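Local coordinates for protein argonaute (Methanocaldococcus jannaschii, PDB 5G5S) that uses short single-stranded DNA guides to bind and slice complementary target DNA and may defend the cell against invading genetic elements, at residues 6-18 and 604-618. Residues are numbered along the deposited sequence; the frame is centred on the assembly and turned at random.
Sequences NKVTYKINAYKIK and KYKVFTSDYRIGSVF
Ile12 and Val607 form a single antiparallel beta bridge, flanked by two backbone hydrogen bonds: Phe608 N to Lys11 O (2.8 Å) and Asn13 N to Lys606 O (3.1 Å). Beyond it the Asn13 side chain takes over: with CG between the backbone N and carbonyl carbon (chi1 65°), its amide turns onto the 604-606 backbone, where ND2 gives Lys604 O a nearly straight bond of 2.8 Å, in plane with both groups, and OD1 receives Lys606 N from above its carbonyl plane. ND2 also serves Leu155 O. At the other end Thr609 CB lies over one face of the Tyr10 ring, 4.0 Å from its centroid, while Tyr10 OH donates to Asp611 OD2 (2.7 Å) from the anti side, 32° out of the carboxylate plane. Asp611 OD1 forms a salt bridge with Lys308, which probably favours the charged carboxylate. Ile12 CD1 sits 3.8 Å from the Phe618 ring centroid, 8° off the normal, a CH-pi contact. Phe608 brings its ring edge to Tyr15 OH, itself bonded to Asn288. These contacts join the N-terminal segment to the Piwi domain; strand 302-308 pairs antiparallel with both 7-12 and 614-618, linking them in one sheet, and helix 280-293 packs against Phe608 and Tyr15.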
loop_
_atom_site.group_PDB
_atom_site.type_symbol
_atom_site.label_atom_id
_atom_site.label_comp_id
_atom_site.label_asym_id
_atom_site.label_seq_id
_atom_site.Cartn_x
_atom_site.Cartn_y
_atom_site.Cartn_z
ATOM N N ASN A 6 -25.379 8.177 15.834
ATOM C CA ASN A 6 -25.525 6.750 15.568
ATOM C C ASN A 6 -24.138 6.119 15.764
ATOM O O ASN A 6 -23.327 6.074 14.827
ATOM C CB ASN A 6 -25.977 6.553 14.128
ATOM C CG ASN A 6 -27.352 6.011 13.944
ATOM O OD1 ASN A 6 -28.020 5.549 14.879
ATOM N ND2 ASN A 6 -27.789 6.037 12.706
ATOM N N LYS A 7 -23.863 5.681 17.002
ATOM C CA LYS A 7 -22.584 5.114 17.432
ATOM C C LYS A 7 -22.702 3.625 17.739
ATOM O O LYS A 7 -23.658 3.204 18.389
ATOM C CB LYS A 7 -22.067 5.825 18.710
ATOM C CG LYS A 7 -22.099 7.350 18.687
ATOM C CD LYS A 7 -20.725 7.943 18.426
ATOM N N VAL A 8 -21.699 2.840 17.319
ATOM C CA VAL A 8 -21.614 1.413 17.641
ATOM C C VAL A 8 -20.342 1.244 18.466
ATOM O O VAL A 8 -19.281 1.727 18.080
ATOM C CB VAL A 8 -21.675 0.435 16.434
ATOM C CG1 VAL A 8 -21.933 -0.991 16.917
ATOM C CG2 VAL A 8 -22.750 0.846 15.428
ATOM N N THR A 9 -20.469 0.617 19.625
ATOM C CA THR A 9 -19.376 0.418 20.567
ATOM C C THR A 9 -18.599 -0.858 20.257
ATOM O O THR A 9 -19.209 -1.905 20.046
ATOM C CB THR A 9 -19.880 0.639 22.014
ATOM O OG1 THR A 9 -18.789 0.602 22.919
ATOM C CG2 THR A 9 -20.948 -0.361 22.444
ATOM N N TYR A 10 -17.262 -0.758 20.153
ATOM C CA TYR A 10 -16.364 -1.879 19.838
ATOM C C TYR A 10 -15.066 -1.775 20.607
ATOM O O TYR A 10 -14.596 -0.667 20.875
ATOM C CB TYR A 10 -16.043 -1.964 18.319
ATOM C CG TYR A 10 -17.186 -2.448 17.458
ATOM C CD1 TYR A 10 -17.781 -3.686 17.688
ATOM C CD2 TYR A 10 -17.668 -1.678 16.406
ATOM C CE1 TYR A 10 -18.867 -4.119 16.928
ATOM C CE2 TYR A 10 -18.729 -2.118 15.614
ATOM C CZ TYR A 10 -19.331 -3.337 15.886
ATOM O OH TYR A 10 -20.386 -3.785 15.126
ATOM N N LYS A 11 -14.461 -2.929 20.912
ATOM C CA LYS A 11 -13.188 -3.039 21.616
ATOM C C LYS A 11 -12.001 -2.907 20.654
ATOM O O LYS A 11 -12.034 -3.448 19.543
ATOM C CB LYS A 11 -13.095 -4.379 22.369
ATOM C CG LYS A 11 -14.094 -4.535 23.508
ATOM C CD LYS A 11 -15.210 -5.493 23.136
ATOM C CE LYS A 11 -16.180 -5.682 24.274
ATOM N NZ LYS A 11 -17.394 -6.428 23.850
ATOM N N ILE A 12 -10.949 -2.198 21.103
ATOM C CA ILE A 12 -9.686 -2.005 20.381
ATOM C C ILE A 12 -8.535 -2.494 21.278
ATOM O O ILE A 12 -8.722 -2.613 22.488
ATOM C CB ILE A 12 -9.465 -0.541 19.844
ATOM C CG1 ILE A 12 -9.476 0.511 20.974
ATOM C CG2 ILE A 12 -10.458 -0.182 18.732
ATOM C CD1 ILE A 12 -8.635 1.780 20.668
ATOM N N ASN A 13 -7.363 -2.772 20.693
ATOM C CA ASN A 13 -6.175 -3.251 21.408
ATOM C C ASN A 13 -5.419 -2.146 22.209
ATOM O O ASN A 13 -4.184 -2.071 22.166
ATOM C CB ASN A 13 -5.237 -3.992 20.426
ATOM C CG ASN A 13 -4.632 -3.126 19.334
ATOM O OD1 ASN A 13 -5.187 -2.109 18.912
ATOM N ND2 ASN A 13 -3.454 -3.490 18.894
ATOM N N ALA A 14 -6.166 -1.313 22.951
ATOM C CA ALA A 14 -5.611 -0.249 23.803
ATOM C C ALA A 14 -5.906 -0.604 25.258
ATOM O O ALA A 14 -7.064 -0.863 25.601
ATOM C CB ALA A 14 -6.234 1.097 23.452
ATOM N N TYR A 15 -4.862 -0.677 26.096
ATOM C CA TYR A 15 -5.011 -1.043 27.510
ATOM C C TYR A 15 -4.425 0.058 28.381
ATOM O O TYR A 15 -3.294 0.497 28.137
ATOM C CB TYR A 15 -4.341 -2.400 27.813
ATOM C CG TYR A 15 -4.796 -3.512 26.896
ATOM C CD1 TYR A 15 -4.256 -3.658 25.617
ATOM C CD2 TYR A 15 -5.793 -4.401 27.288
ATOM C CE1 TYR A 15 -4.718 -4.640 24.745
ATOM C CE2 TYR A 15 -6.248 -5.401 26.428
ATOM C CZ TYR A 15 -5.717 -5.506 25.153
ATOM O OH TYR A 15 -6.181 -6.463 24.296
ATOM N N LYS A 16 -5.203 0.505 29.390
ATOM C CA LYS A 16 -4.830 1.580 30.300
ATOM C C LYS A 16 -3.578 1.274 31.094
ATOM O O LYS A 16 -3.532 0.267 31.804
ATOM C CB LYS A 16 -5.997 1.968 31.237
ATOM N N ILE A 17 -2.556 2.144 30.958
ATOM C CA ILE A 17 -1.292 2.041 31.694
ATOM C C ILE A 17 -1.578 2.456 33.141
ATOM O O ILE A 17 -2.200 3.494 33.374
ATOM C CB ILE A 17 -0.161 2.907 31.054
ATOM C CG1 ILE A 17 0.127 2.483 29.586
ATOM C CG2 ILE A 17 1.133 2.877 31.903
ATOM C CD1 ILE A 17 0.670 3.607 28.724
ATOM N N LYS A 18 -1.126 1.634 34.096
ATOM C CA LYS A 18 -1.285 1.855 35.534
ATOM C C LYS A 18 -0.460 3.045 35.977
ATOM O O LYS A 18 0.622 3.291 35.432
ATOM C CB LYS A 18 -0.927 0.592 36.330
ATOM C CG LYS A 18 -1.903 -0.544 36.073
ATOM C CD LYS A 18 -1.474 -1.840 36.718
ATOM C CE LYS A 18 -2.516 -2.913 36.517
ATOM N NZ LYS A 18 -2.071 -4.207 37.078
ATOM N N LYS A 604 -0.323 -0.261 14.302
ATOM C CA LYS A 604 -0.443 -1.113 15.483
ATOM C C LYS A 604 -1.871 -1.345 15.998
ATOM O O LYS A 604 -2.053 -2.198 16.870
ATOM C CB LYS A 604 0.462 -0.564 16.604
ATOM C CG LYS A 604 1.917 -0.415 16.159
ATOM C CD LYS A 604 2.759 0.075 17.301
ATOM C CE LYS A 604 4.250 0.003 17.035
ATOM N NZ LYS A 604 4.696 1.073 16.116
ATOM N N TYR A 605 -2.876 -0.605 15.474
ATOM C CA TYR A 605 -4.276 -0.727 15.914
ATOM C C TYR A 605 -4.953 -1.979 15.432
ATOM O O TYR A 605 -4.693 -2.431 14.323
ATOM C CB TYR A 605 -5.139 0.482 15.504
ATOM C CG TYR A 605 -4.813 1.783 16.203
ATOM C CD1 TYR A 605 -5.247 2.028 17.502
ATOM C CD2 TYR A 605 -4.172 2.816 15.527
ATOM C CE1 TYR A 605 -5.008 3.252 18.127
ATOM C CE2 TYR A 605 -3.911 4.033 16.145
ATOM C CZ TYR A 605 -4.331 4.249 17.447
ATOM O OH TYR A 605 -4.066 5.448 18.054
ATOM N N LYS A 606 -5.870 -2.510 16.260
ATOM C CA LYS A 606 -6.710 -3.669 15.973
ATOM C C LYS A 606 -8.069 -3.410 16.566
ATOM O O LYS A 606 -8.156 -2.993 17.720
ATOM C CB LYS A 606 -6.145 -4.975 16.594
ATOM C CG LYS A 606 -4.879 -5.534 15.964
ATOM C CD LYS A 606 -5.056 -5.960 14.496
ATOM C CE LYS A 606 -3.734 -6.068 13.758
ATOM N NZ LYS A 606 -2.987 -4.774 13.694
ATOM N N VAL A 607 -9.130 -3.672 15.792
ATOM C CA VAL A 607 -10.521 -3.547 16.244
ATOM C C VAL A 607 -11.051 -4.970 16.389
ATOM O O VAL A 607 -11.043 -5.737 15.424
ATOM C CB VAL A 607 -11.414 -2.671 15.322
ATOM C CG1 VAL A 607 -12.721 -2.308 16.025
ATOM C CG2 VAL A 607 -10.682 -1.405 14.884
ATOM N N PHE A 608 -11.461 -5.341 17.613
ATOM C CA PHE A 608 -11.932 -6.688 17.907
ATOM C C PHE A 608 -13.380 -6.894 17.421
ATOM O O PHE A 608 -14.300 -7.033 18.231
ATOM C CB PHE A 608 -11.735 -7.027 19.405
ATOM C CG PHE A 608 -10.360 -6.792 20.015
ATOM C CD1 PHE A 608 -9.224 -6.682 19.209
ATOM C CD2 PHE A 608 -10.196 -6.738 21.396
ATOM C CE1 PHE A 608 -7.964 -6.460 19.774
ATOM C CE2 PHE A 608 -8.931 -6.552 21.960
ATOM C CZ PHE A 608 -7.825 -6.418 21.148
ATOM N N THR A 609 -13.569 -6.870 16.077
ATOM C CA THR A 609 -14.860 -7.041 15.402
ATOM C C THR A 609 -14.755 -7.531 13.951
ATOM O O THR A 609 -13.752 -7.293 13.274
ATOM C CB THR A 609 -15.712 -5.750 15.472
ATOM O OG1 THR A 609 -17.039 -6.084 15.066
ATOM C CG2 THR A 609 -15.169 -4.606 14.579
ATOM N N SER A 610 -15.839 -8.123 13.456
ATOM C CA SER A 610 -15.947 -8.573 12.070
ATOM C C SER A 610 -16.767 -7.558 11.262
ATOM O O SER A 610 -16.909 -7.701 10.045
ATOM C CB SER A 610 -16.562 -9.966 11.997
ATOM O OG SER A 610 -15.704 -10.904 12.624
ATOM N N ASP A 611 -17.285 -6.522 11.944
ATOM C CA ASP A 611 -18.043 -5.434 11.326
ATOM C C ASP A 611 -17.091 -4.502 10.536
ATOM O O ASP A 611 -15.883 -4.475 10.785
ATOM C CB ASP A 611 -18.862 -4.667 12.387
ATOM C CG ASP A 611 -19.907 -3.694 11.849
ATOM O OD1 ASP A 611 -20.305 -3.832 10.660
ATOM O OD2 ASP A 611 -20.324 -2.789 12.612
ATOM N N TYR A 612 -17.644 -3.787 9.557
ATOM C CA TYR A 612 -16.919 -2.932 8.630
ATOM C C TYR A 612 -17.768 -1.720 8.269
ATOM O O TYR A 612 -18.914 -1.644 8.706
ATOM C CB TYR A 612 -16.535 -3.742 7.369
ATOM C CG TYR A 612 -17.726 -4.250 6.576
ATOM C CD1 TYR A 612 -18.397 -5.412 6.952
ATOM C CD2 TYR A 612 -18.179 -3.570 5.449
ATOM C CE1 TYR A 612 -19.515 -5.858 6.253
ATOM C CE2 TYR A 612 -19.296 -4.010 4.739
ATOM C CZ TYR A 612 -19.944 -5.171 5.126
ATOM O OH TYR A 612 -21.015 -5.633 4.394
ATOM N N ARG A 613 -17.219 -0.786 7.443
ATOM C CA ARG A 613 -17.878 0.466 7.041
ATOM C C ARG A 613 -18.000 1.328 8.328
ATOM O O ARG A 613 -18.967 2.064 8.500
ATOM C CB ARG A 613 -19.245 0.169 6.372
ATOM C CG ARG A 613 -19.851 1.292 5.545
ATOM C CD ARG A 613 -21.206 0.874 4.984
ATOM N NE ARG A 613 -22.306 1.486 5.732
ATOM C CZ ARG A 613 -23.596 1.369 5.429
ATOM N NH1 ARG A 613 -23.979 0.633 4.391
ATOM N NH2 ARG A 613 -24.514 1.984 6.163
ATOM N N ILE A 614 -16.970 1.229 9.218
ATOM C CA ILE A 614 -16.879 1.906 10.518
ATOM C C ILE A 614 -15.593 2.719 10.709
ATOM O O ILE A 614 -14.536 2.369 10.179
ATOM C CB ILE A 614 -17.170 0.952 11.727
ATOM C CG1 ILE A 614 -16.188 -0.248 11.772
ATOM C CG2 ILE A 614 -18.643 0.500 11.748
ATOM C CD1 ILE A 614 -16.069 -0.924 13.137
ATOM N N GLY A 615 -15.709 3.788 11.487
ATOM C CA GLY A 615 -14.611 4.695 11.780
ATOM C C GLY A 615 -14.720 5.340 13.139
ATOM O O GLY A 615 -15.825 5.617 13.617
ATOM N N SER A 616 -13.565 5.570 13.783
ATOM C CA SER A 616 -13.500 6.222 15.093
ATOM C C SER A 616 -12.219 7.057 15.224
ATOM O O SER A 616 -11.407 7.077 14.296
ATOM C CB SER A 616 -13.631 5.204 16.220
ATOM O OG SER A 616 -13.880 5.851 17.454
ATOM N N VAL A 617 -12.085 7.817 16.331
ATOM C CA VAL A 617 -10.930 8.680 16.599
ATOM C C VAL A 617 -10.350 8.306 17.971
ATOM O O VAL A 617 -11.061 8.348 18.971
ATOM C CB VAL A 617 -11.265 10.201 16.486
ATOM C CG1 VAL A 617 -10.088 11.072 16.927
ATOM C CG2 VAL A 617 -11.703 10.581 15.072
ATOM N N PHE A 618 -9.072 7.912 18.011
ATOM C CA PHE A 618 -8.426 7.566 19.271
ATOM C C PHE A 618 -7.179 8.433 19.456
ATOM O O PHE A 618 -6.206 8.289 18.701
ATOM C CB PHE A 618 -8.116 6.062 19.347
ATOM C CG PHE A 618 -7.748 5.582 20.729
ATOM C CD1 PHE A 618 -8.703 5.523 21.741
ATOM C CD2 PHE A 618 -6.456 5.160 21.014
ATOM C CE1 PHE A 618 -8.366 5.066 23.018
ATOM C CE2 PHE A 618 -6.114 4.717 22.294
ATOM C CZ PHE A 618 -7.071 4.678 23.289
#